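Local coordinates for protein Rik1-associated factor 1 (Schizosaccharomyces pombe, PDB 4O9D) that forms the WD-repeat beta-propeller part of a component of the Clr4 methyltransferase complex, which contributes to establishing heterochromatin by methylating and ubiquitylating histone H3, at residues D299-V304 against L316-K321. Residues are numbered along the deposited sequence; the frame is centred on the assembly and turned at random.
Sequences DNQTFV and LLKHGK
T302 and L317 form an antiparallel hydrogen-bonded pair: L317 N reaches T302 O at 2.9 Å, and T302 N returns a bond to L317 O. A third backbone bond, H319 N to N300 O at 3.0 Å, continues the ladder past the end of the paired strands. There N300 ND2 also makes a weak hydrogen bond to G320 O (2.8 Å), while its OD1 accepts from S356 N. Water 2 joins L317 O to T302 OG1, which also bonds to S296. Strands 301-306 and 315-318 are the third and outermost strands of one four-stranded blade of the beta-propeller, and their short segments run 165° apart. On the face carrying Q301, F303, L316 and K318, the contacts are mainly apolar: L316 CD1 sits over the F303 ring, 4.1 Å from the centroid and 9° off the normal, a CH-pi contact, while CD2 meets CZ. With CG between backbone N and carbonyl carbon (chi1 61°), Q301 lays its extended chain across L316 CD1 (CD 3.6 Å away) and beside K318, whose CG lies 3.5 Å from OE1. Q301 NE2 bonds to D299 OD2, and D299 OD1 accepts from Q301 N in an Asx turn. Replacing Q301 by an alanine would probably bare one side of L316 CD1 and take from D299 OD2 its bond to the amide. On the opposite face, V304 CG2 touches L317 CD1 at 3.7 Å. Beyond the paired strands, H319 ND1 bonds to D357 and NE2 to T353, both in the following blade.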
loop_
_atom_site.group_PDB
_atom_site.type_symbol
_atom_site.label_atom_id
_atom_site.label_comp_id
_atom_site.label_asym_id
_atom_site.label_seq_id
_atom_site.Cartn_x
_atom_site.Cartn_y
_atom_site.Cartn_z
ATOM N N ASP A 299 -11.431 -3.336 13.779
ATOM C CA ASP A 299 -12.474 -4.213 14.353
ATOM C C ASP A 299 -12.577 -5.573 13.679
ATOM O O ASP A 299 -13.441 -6.399 14.024
ATOM C CB ASP A 299 -13.856 -3.548 14.361
ATOM C CG ASP A 299 -14.342 -3.134 12.973
ATOM O OD1 ASP A 299 -13.592 -3.264 11.977
ATOM O OD2 ASP A 299 -15.495 -2.638 12.896
ATOM N N ASN A 300 -11.691 -5.821 12.728
ATOM C CA ASN A 300 -11.689 -7.091 12.026
ATOM C C ASN A 300 -12.971 -7.316 11.228
ATOM O O ASN A 300 -13.439 -8.441 11.109
ATOM C CB ASN A 300 -11.485 -8.235 13.035
ATOM C CG ASN A 300 -10.477 -9.280 12.556
ATOM O OD1 ASN A 300 -9.597 -9.001 11.725
ATOM N ND2 ASN A 300 -10.604 -10.498 13.085
ATOM N N GLN A 301 -13.562 -6.258 10.678
ATOM C CA GLN A 301 -14.692 -6.461 9.768
ATOM C C GLN A 301 -14.698 -5.347 8.737
ATOM O O GLN A 301 -14.028 -4.340 8.933
ATOM C CB GLN A 301 -16.019 -6.503 10.538
ATOM C CG GLN A 301 -16.335 -5.232 11.300
ATOM C CD GLN A 301 -17.432 -5.452 12.339
ATOM O OE1 GLN A 301 -17.850 -6.596 12.586
ATOM N NE2 GLN A 301 -17.889 -4.367 12.967
ATOM N N THR A 302 -15.422 -5.552 7.635
ATOM C CA THR A 302 -15.469 -4.594 6.527
ATOM C C THR A 302 -16.911 -4.171 6.302
ATOM O O THR A 302 -17.784 -5.032 6.052
ATOM C CB THR A 302 -14.971 -5.244 5.219
ATOM O OG1 THR A 302 -13.592 -5.620 5.343
ATOM C CG2 THR A 302 -15.164 -4.307 4.031
ATOM N N PHE A 303 -17.182 -2.874 6.415
ATOM C CA PHE A 303 -18.493 -2.341 6.032
ATOM C C PHE A 303 -18.521 -2.126 4.516
ATOM O O PHE A 303 -17.527 -1.713 3.942
ATOM C CB PHE A 303 -18.807 -1.030 6.782
ATOM C CG PHE A 303 -19.222 -1.238 8.224
ATOM C CD1 PHE A 303 -18.284 -1.456 9.203
ATOM C CD2 PHE A 303 -20.566 -1.232 8.584
ATOM C CE1 PHE A 303 -18.649 -1.644 10.512
ATOM C CE2 PHE A 303 -20.941 -1.432 9.894
ATOM C CZ PHE A 303 -19.973 -1.633 10.863
ATOM N N VAL A 304 -19.653 -2.424 3.881
ATOM C CA VAL A 304 -19.828 -2.220 2.442
ATOM C C VAL A 304 -21.075 -1.395 2.157
ATOM O O VAL A 304 -22.101 -1.623 2.790
ATOM C CB VAL A 304 -19.983 -3.527 1.713
ATOM C CG1 VAL A 304 -20.064 -3.264 0.194
ATOM C CG2 VAL A 304 -18.797 -4.464 2.054
ATOM N N LEU A 316 -22.024 -6.337 6.057
ATOM C CA LEU A 316 -20.961 -6.320 7.032
ATOM C C LEU A 316 -20.245 -7.670 6.954
ATOM O O LEU A 316 -20.835 -8.738 7.213
ATOM C CB LEU A 316 -21.561 -6.071 8.393
ATOM C CG LEU A 316 -20.627 -6.094 9.592
ATOM C CD1 LEU A 316 -19.314 -5.503 9.248
ATOM C CD2 LEU A 316 -21.296 -5.325 10.726
ATOM N N LEU A 317 -18.983 -7.618 6.545
ATOM C CA LEU A 317 -18.215 -8.815 6.237
ATOM C C LEU A 317 -17.233 -9.083 7.362
ATOM O O LEU A 317 -16.199 -8.408 7.449
ATOM C CB LEU A 317 -17.427 -8.602 4.952
ATOM C CG LEU A 317 -18.145 -7.924 3.779
ATOM C CD1 LEU A 317 -17.079 -7.706 2.716
ATOM C CD2 LEU A 317 -19.304 -8.773 3.241
ATOM N N LYS A 318 -17.532 -10.074 8.201
ATOM C CA LYS A 318 -16.812 -10.255 9.455
ATOM C C LYS A 318 -15.699 -11.307 9.409
ATOM O O LYS A 318 -15.826 -12.335 8.760
ATOM C CB LYS A 318 -17.800 -10.645 10.550
ATOM C CG LYS A 318 -18.757 -9.541 10.946
ATOM C CD LYS A 318 -19.884 -10.087 11.843
ATOM C CE LYS A 318 -20.495 -8.963 12.686
ATOM N NZ LYS A 318 -21.622 -9.408 13.554
ATOM N N HIS A 319 -14.611 -11.057 10.127
ATOM C CA HIS A 319 -13.655 -12.130 10.384
ATOM C C HIS A 319 -13.832 -12.638 11.808
ATOM O O HIS A 319 -14.599 -12.081 12.590
ATOM C CB HIS A 319 -12.213 -11.671 10.169
ATOM C CG HIS A 319 -11.793 -11.678 8.734
ATOM N ND1 HIS A 319 -10.825 -12.531 8.240
ATOM C CD2 HIS A 319 -12.230 -10.953 7.681
ATOM C CE1 HIS A 319 -10.682 -12.320 6.945
ATOM N NE2 HIS A 319 -11.522 -11.373 6.581
ATOM N N GLY A 320 -13.082 -13.671 12.151
ATOM C CA GLY A 320 -13.240 -14.328 13.431
ATOM C C GLY A 320 -12.310 -13.824 14.510
ATOM O O GLY A 320 -11.638 -12.802 14.371
ATOM N N LYS A 321 -12.269 -14.560 15.609
ATOM C CA LYS A 321 -11.498 -14.144 16.772
ATOM C C LYS A 321 -10.028 -14.091 16.400
ATOM O O LYS A 321 -9.556 -14.888 15.611
ATOM C CB LYS A 321 -11.702 -15.118 17.939
ATOM C CG LYS A 321 -13.020 -15.908 17.907
ATOM C CD LYS A 321 -14.250 -15.013 17.800
ATOM C CE LYS A 321 -15.433 -15.570 18.600
ATOM N NZ LYS A 321 -15.738 -17.016 18.308
HETATM O O HOH W 1 -15.197 -9.244 14.236
HETATM O O HOH W 2 -13.813 -8.204 6.143
#